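Local atomic coordinates of LamCAT (Aquimarina, PDB entry 6JH5), a protein that probably hydrolyses the beta-1,3-glucan laminarin, as a marine bacterial laminarinase of glycoside hydrolase family 16 that binds a calcium ion. Residues W78-V83 with I162-S167; S156-T161 with W171-N176. One frame throughout, in Å; residues are numbered along the deposited sequence.

Contact 1. Residues W78-V83 with I162-S167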
loop_
_atom_site.group_PDB
_atom_site.type_symbol
_atom_site.label_atom_id
_atom_site.label_comp_id
_atom_site.label_asym_id
_atom_site.label_seq_id
_atom_site.Cartn_x
_atom_site.Cartn_y
_atom_site.Cartn_z
ATOM N N TRP A 78 -8.479 4.174 11.081
ATOM C CA TRP A 78 -9.135 5.487 10.965
ATOM C C TRP A 78 -10.329 5.455 10.010
ATOM O O TRP A 78 -10.293 4.758 9.050
ATOM C CB TRP A 78 -8.116 6.496 10.429
ATOM C CG TRP A 78 -6.855 6.563 11.229
ATOM C CD1 TRP A 78 -6.578 7.405 12.263
ATOM C CD2 TRP A 78 -5.684 5.760 11.043
ATOM N NE1 TRP A 78 -5.329 7.163 12.742
ATOM C CE2 TRP A 78 -4.761 6.155 12.024
ATOM C CE3 TRP A 78 -5.340 4.742 10.167
ATOM C CZ2 TRP A 78 -3.510 5.576 12.130
ATOM C CZ3 TRP A 78 -4.111 4.159 10.278
ATOM C CH2 TRP A 78 -3.210 4.574 11.245
ATOM N N LYS A 79 -11.323 6.274 10.321
ATOM C CA LYS A 79 -12.466 6.501 9.421
ATOM C C LYS A 79 -12.378 7.960 9.011
ATOM O O LYS A 79 -12.569 8.792 9.852
ATOM C CB LYS A 79 -13.790 6.274 10.138
ATOM C CG LYS A 79 -14.994 6.505 9.241
ATOM C CD LYS A 79 -16.235 6.216 10.017
ATOM C CE LYS A 79 -17.483 6.836 9.470
ATOM N NZ LYS A 79 -18.663 6.330 10.202
ATOM N N TYR A 80 -11.944 8.174 7.767
ATOM C CA TYR A 80 -11.739 9.463 7.069
ATOM C C TYR A 80 -10.387 10.057 7.482
ATOM O O TYR A 80 -9.898 9.745 8.544
ATOM C CB TYR A 80 -12.880 10.442 7.346
ATOM C CG TYR A 80 -14.247 9.897 7.046
ATOM C CD1 TYR A 80 -14.471 9.094 5.953
ATOM C CD2 TYR A 80 -15.313 10.174 7.870
ATOM C CE1 TYR A 80 -15.724 8.581 5.687
ATOM C CE2 TYR A 80 -16.576 9.683 7.610
ATOM C CZ TYR A 80 -16.780 8.868 6.520
ATOM O OH TYR A 80 -18.015 8.374 6.283
ATOM N N GLY A 81 -9.863 10.942 6.651
ATOM C CA GLY A 81 -8.615 11.630 7.005
ATOM C C GLY A 81 -7.724 11.857 5.805
ATOM O O GLY A 81 -8.139 11.565 4.735
ATOM N N LYS A 82 -6.549 12.422 6.066
ATOM C CA LYS A 82 -5.503 12.630 5.046
ATOM C C LYS A 82 -4.412 11.636 5.415
ATOM O O LYS A 82 -3.931 11.709 6.507
ATOM C CB LYS A 82 -4.989 14.067 5.082
ATOM C CG LYS A 82 -3.830 14.327 4.140
ATOM C CD LYS A 82 -3.542 15.803 4.004
ATOM C CE LYS A 82 -2.144 16.067 3.508
ATOM N NZ LYS A 82 -1.981 17.485 3.101
ATOM N N VAL A 83 -4.143 10.692 4.522
ATOM C CA VAL A 83 -3.185 9.603 4.797
ATOM C C VAL A 83 -2.038 9.763 3.811
ATOM O O VAL A 83 -2.301 9.777 2.658
ATOM C CB VAL A 83 -3.883 8.242 4.647
ATOM C CG1 VAL A 83 -2.957 7.107 5.011
ATOM C CG2 VAL A 83 -5.145 8.174 5.495
ATOM N N ILE A 162 -3.796 10.465 0.126
ATOM C CA ILE A 162 -5.255 10.476 -0.125
ATOM C C ILE A 162 -5.885 11.455 0.854
ATOM O O ILE A 162 -5.368 11.615 1.895
ATOM C CB ILE A 162 -5.964 9.114 -0.009
ATOM C CG1 ILE A 162 -5.706 8.423 1.327
ATOM C CG2 ILE A 162 -5.634 8.248 -1.211
ATOM C CD1 ILE A 162 -6.720 7.383 1.689
ATOM N N GLU A 163 -6.949 12.091 0.403
ATOM C CA GLU A 163 -7.842 12.877 1.279
ATOM C C GLU A 163 -9.165 12.128 1.191
ATOM O O GLU A 163 -9.610 11.902 0.132
ATOM C CB GLU A 163 -7.919 14.344 0.877
ATOM C CG GLU A 163 -6.637 15.092 1.157
ATOM C CD GLU A 163 -6.740 16.545 0.761
ATOM O OE1 GLU A 163 -7.816 16.954 0.416
ATOM O OE2 GLU A 163 -5.745 17.196 0.769
ATOM N N TRP A 164 -9.699 11.753 2.334
ATOM C CA TRP A 164 -10.895 10.895 2.365
ATOM C C TRP A 164 -11.903 11.482 3.346
ATOM O O TRP A 164 -11.546 11.778 4.428
ATOM C CB TRP A 164 -10.399 9.512 2.775
ATOM C CG TRP A 164 -11.374 8.471 3.210
ATOM C CD1 TRP A 164 -12.637 8.235 2.765
ATOM C CD2 TRP A 164 -11.095 7.452 4.174
ATOM N NE1 TRP A 164 -13.159 7.141 3.391
ATOM C CE2 TRP A 164 -12.243 6.656 4.271
ATOM C CE3 TRP A 164 -9.990 7.153 4.966
ATOM C CZ2 TRP A 164 -12.303 5.577 5.140
ATOM C CZ3 TRP A 164 -10.057 6.093 5.822
ATOM C CH2 TRP A 164 -11.202 5.322 5.910
ATOM N N ASP A 165 -13.116 11.636 2.880
ATOM C CA ASP A 165 -14.220 12.099 3.741
ATOM C C ASP A 165 -15.463 11.287 3.392
ATOM O O ASP A 165 -15.401 10.416 2.609
ATOM C CB ASP A 165 -14.391 13.616 3.761
ATOM C CG ASP A 165 -15.013 14.237 2.523
ATOM O OD1 ASP A 165 -15.461 13.514 1.676
ATOM O OD2 ASP A 165 -14.987 15.454 2.444
ATOM N N ALA A 166 -16.588 11.671 3.971
ATOM C CA ALA A 166 -17.851 10.935 3.758
ATOM C C ALA A 166 -18.337 11.054 2.313
ATOM O O ALA A 166 -19.190 10.294 1.954
ATOM C CB ALA A 166 -18.902 11.456 4.706
ATOM N N SER A 167 -17.817 12.020 1.566
ATOM C CA SER A 167 -18.255 12.248 0.168
ATOM C C SER A 167 -17.273 11.726 -0.863
ATOM O O SER A 167 -17.711 11.423 -1.926
ATOM C CB SER A 167 -18.372 13.710 -0.129
ATOM O OG SER A 167 -19.414 14.298 0.595
#

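Contact 2. Residues S156-T161 with W171-N176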
loop_
_atom_site.group_PDB
_atom_site.type_symbol
_atom_site.label_atom_id
_atom_site.label_comp_id
_atom_site.label_asym_id
_atom_site.label_seq_id
_atom_site.Cartn_x
_atom_site.Cartn_y
_atom_site.Cartn_z
ATOM N N SER A 156 13.260 8.422 -6.607
ATOM C CA SER A 156 13.428 9.594 -5.717
ATOM C C SER A 156 12.245 9.633 -4.752
ATOM O O SER A 156 11.242 9.042 -5.037
ATOM C CB SER A 156 13.511 10.893 -6.463
ATOM O OG SER A 156 14.637 10.914 -7.303
ATOM N N TYR A 157 12.385 10.362 -3.663
ATOM C CA TYR A 157 11.228 10.455 -2.749
ATOM C C TYR A 157 10.141 11.315 -3.384
ATOM O O TYR A 157 10.407 12.351 -3.910
ATOM C CB TYR A 157 11.567 11.133 -1.426
ATOM C CG TYR A 157 12.534 10.381 -0.559
ATOM C CD1 TYR A 157 12.136 9.354 0.270
ATOM C CD2 TYR A 157 13.863 10.734 -0.560
ATOM C CE1 TYR A 157 13.046 8.695 1.073
ATOM C CE2 TYR A 157 14.788 10.081 0.222
ATOM C CZ TYR A 157 14.379 9.062 1.049
ATOM O OH TYR A 157 15.335 8.452 1.797
ATOM N N HIS A 158 8.920 10.839 -3.206
ATOM C CA HIS A 158 7.678 11.526 -3.604
ATOM C C HIS A 158 6.658 11.367 -2.476
ATOM O O HIS A 158 6.787 10.480 -1.699
ATOM C CB HIS A 158 7.119 10.982 -4.922
ATOM C CG HIS A 158 7.970 11.276 -6.106
ATOM N ND1 HIS A 158 7.838 12.420 -6.830
ATOM C CD2 HIS A 158 8.948 10.573 -6.701
ATOM C CE1 HIS A 158 8.710 12.410 -7.806
ATOM N NE2 HIS A 158 9.383 11.293 -7.763
ATOM N N ILE A 159 5.710 12.283 -2.414
ATOM C CA ILE A 159 4.682 12.202 -1.344
ATOM C C ILE A 159 3.387 11.650 -1.939
ATOM O O ILE A 159 2.885 12.238 -2.835
ATOM C CB ILE A 159 4.477 13.588 -0.744
ATOM C CG1 ILE A 159 5.826 14.172 -0.329
ATOM C CG2 ILE A 159 3.462 13.549 0.391
ATOM C CD1 ILE A 159 6.373 13.555 0.868
ATOM N N TYR A 160 2.941 10.521 -1.414
ATOM C CA TYR A 160 1.726 9.835 -1.902
ATOM C C TYR A 160 0.633 10.056 -0.867
ATOM O O TYR A 160 0.844 9.724 0.241
ATOM C CB TYR A 160 2.051 8.363 -2.126
ATOM C CG TYR A 160 3.114 8.184 -3.171
ATOM C CD1 TYR A 160 2.798 8.247 -4.512
ATOM C CD2 TYR A 160 4.429 8.023 -2.825
ATOM C CE1 TYR A 160 3.761 8.093 -5.488
ATOM C CE2 TYR A 160 5.405 7.858 -3.786
ATOM C CZ TYR A 160 5.073 7.914 -5.120
ATOM O OH TYR A 160 6.020 7.783 -6.073
ATOM N N THR A 161 -0.475 10.638 -1.298
ATOM C CA THR A 161 -1.519 11.044 -0.343
ATOM C C THR A 161 -2.932 10.717 -0.840
ATOM O O THR A 161 -3.162 10.728 -2.013
ATOM C CB THR A 161 -1.466 12.583 -0.250
ATOM O OG1 THR A 161 -0.138 13.031 0.024
ATOM C CG2 THR A 161 -2.406 13.228 0.745
ATOM N N TRP A 171 -6.814 11.372 -4.639
ATOM C CA TRP A 171 -5.428 10.854 -4.674
ATOM C C TRP A 171 -4.479 11.920 -5.220
ATOM O O TRP A 171 -4.786 12.546 -6.186
ATOM C CB TRP A 171 -5.313 9.620 -5.568
ATOM C CG TRP A 171 -5.846 8.319 -5.054
ATOM C CD1 TRP A 171 -5.117 7.266 -4.594
ATOM C CD2 TRP A 171 -7.209 7.878 -5.055
ATOM N NE1 TRP A 171 -5.928 6.224 -4.271
ATOM C CE2 TRP A 171 -7.218 6.569 -4.547
ATOM C CE3 TRP A 171 -8.421 8.477 -5.400
ATOM C CZ2 TRP A 171 -8.394 5.849 -4.414
ATOM C CZ3 TRP A 171 -9.580 7.759 -5.276
ATOM C CH2 TRP A 171 -9.566 6.464 -4.775
ATOM N N PHE A 172 -3.335 12.062 -4.578
ATOM C CA PHE A 172 -2.357 13.045 -5.061
ATOM C C PHE A 172 -0.940 12.484 -4.997
ATOM O O PHE A 172 -0.673 11.617 -4.218
ATOM C CB PHE A 172 -2.308 14.232 -4.103
ATOM C CG PHE A 172 -3.627 14.861 -3.744
ATOM C CD1 PHE A 172 -4.462 14.278 -2.824
ATOM C CD2 PHE A 172 -4.017 16.051 -4.302
ATOM C CE1 PHE A 172 -5.661 14.859 -2.477
ATOM C CE2 PHE A 172 -5.215 16.638 -3.957
ATOM C CZ PHE A 172 -6.030 16.046 -3.039
ATOM N N VAL A 173 -0.087 12.955 -5.894
ATOM C CA VAL A 173 1.377 12.718 -5.775
ATOM C C VAL A 173 2.036 14.094 -5.795
ATOM O O VAL A 173 1.720 14.858 -6.648
ATOM C CB VAL A 173 1.970 11.801 -6.853
ATOM C CG1 VAL A 173 3.465 11.614 -6.635
ATOM C CG2 VAL A 173 1.234 10.478 -6.886
ATOM N N ASP A 174 2.781 14.412 -4.745
ATOM C CA ASP A 174 3.455 15.731 -4.611
ATOM C C ASP A 174 2.410 16.842 -4.678
ATOM O O ASP A 174 2.675 17.876 -5.263
ATOM C CB ASP A 174 4.584 15.878 -5.616
ATOM C CG ASP A 174 5.611 14.768 -5.522
ATOM O OD1 ASP A 174 5.867 14.311 -4.425
ATOM O OD2 ASP A 174 6.103 14.397 -6.549
ATOM N N GLY A 175 1.221 16.556 -4.156
ATOM C CA GLY A 175 0.112 17.520 -4.086
ATOM C C GLY A 175 -0.652 17.662 -5.386
ATOM O O GLY A 175 -1.520 18.461 -5.434
ATOM N N ASN A 176 -0.320 16.858 -6.373
ATOM C CA ASN A 176 -0.995 16.928 -7.686
ATOM C C ASN A 176 -2.151 15.918 -7.701
ATOM O O ASN A 176 -1.901 14.761 -7.590
ATOM C CB ASN A 176 -0.009 16.677 -8.819
ATOM C CG ASN A 176 1.101 17.701 -8.847
ATOM O OD1 ASN A 176 2.263 17.356 -8.912
ATOM N ND2 ASN A 176 0.734 18.950 -8.785
HETATM O O HOH W 1 0.726 14.541 -2.125
#

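Contact 1. Residues W78-V83 with I162-S167
Y80 stands edge-on over the indole of W164. Its ring meets the five-membered ring of W164 in a T-shaped stack, with the planes at 81° and the centroids 5.0 Å apart. The edge carbon Y80 CD1 does the touching, 3.5 Å from W164 NE1. The backbone of Y80 lies over the same indole. Y80 CA makes a CH-pi contact with the five-membered ring, and Y80 N sits 3.4 Å from W164 CZ3, above the six-membered ring. W164 reaches under the loop residues before strand 81-88, with its CG anti to the backbone N (chi1 166°). Its NE1 is held by F193 O, which fixes the rotation of the indole. One face of the Y80 ring rests on the peptide between D165 and A166. K79 CG lies over the centre of the opposite face. At the far end, Y80 OH lies 3.6 Å from A166 CB and is hydrogen-bonded to H194 ND1.

Beyond Y80 the chains pair as antiparallel strands. G81 and W164 form a hydrogen-bonded pair, with G81 N to W164 O at 2.9 Å. The backbone angles of G81 would press a CB against the preceding carbonyl O, which suits glycine. V83 and I162 form the next hydrogen-bonded pair. Their side chains lie side by side on the face that carries W164, with V83 CB 3.8 Å from I162 CG1, and M101 packs on both. K82 and E163 occupy the other face, pointing the same way. K82 NZ stays 4.4 Å from E163 OE2, too long for a salt bridge. The contact joins neighbouring antiparallel strands 81-88 and 158-164 within the beta-sandwich (jelly-roll) fold of family 16 glycoside hydrolases.

Contact 2. Residues S156-T161 with W171-N176
D174 turns its carboxylate back to strand 158-164 with CG anti to the carbonyl carbon (chi1 -56°). H158 has the same kind of first torsion, and its ring swings to meet that carboxylate. H158 ND1 donates to the syn lone pair of D174 OD2 at 2.6 Å, nearly straight at 173°. The acceptor lies in the imidazole plane, although ring and carboxylate planes are 31° apart. The other oxygen, D174 OD1, takes I159 N at 2.9 Å, nearly along its C-O axis. Both carboxylate oxygens are thus gripped by one strand. H158 NE2 is bonded to S153 O, so the imidazole is held at both nitrogens. This may favour its charged form.

The two segments lie in the antiparallel beta hairpin of strands 158-164 and 168-173. D174 belongs to a type I' turn, V173 to N176, that leads from 168-173 into 176-182. D174 N also bonds to I159 O at 2.9 Å. A water donates to I159 O and to T161 OG1 and accepts from G175 N, tying the turn to the neighbouring strand; T161 OG1 is also bonded to E84.

Further along, T161 and F172 form an antiparallel hydrogen-bonded pair. T161 O also lies at the edge of the F172 ring, 3.9 Å from F172 CD1. On the other face, Y160 and V173 run side by side, with Y160 CD1 3.6 Å from V173 CG2.

Both contacts use strand 158-164, but on its two edges. Contact 1 pairs its end with strand 81-88, and contact 2 pairs its start with strand 168-173. Their centres are about 16 Å apart. They touch where I162 CG2 packs on W171 CD1 at 3.6 Å and where K82 meets T161. The face with V83, I162 and W164, and with Y160 and V173, is buried in both; on the other face K82, E163 and F172 are partly exposed, though T161 is buried. Their outer ends differ. Contact 1 closes with the loop residue Y80 packed on the strand residue W164. Contact 2 closes at an exposed turn, where a carboxylate, an imidazole and a water do the holding.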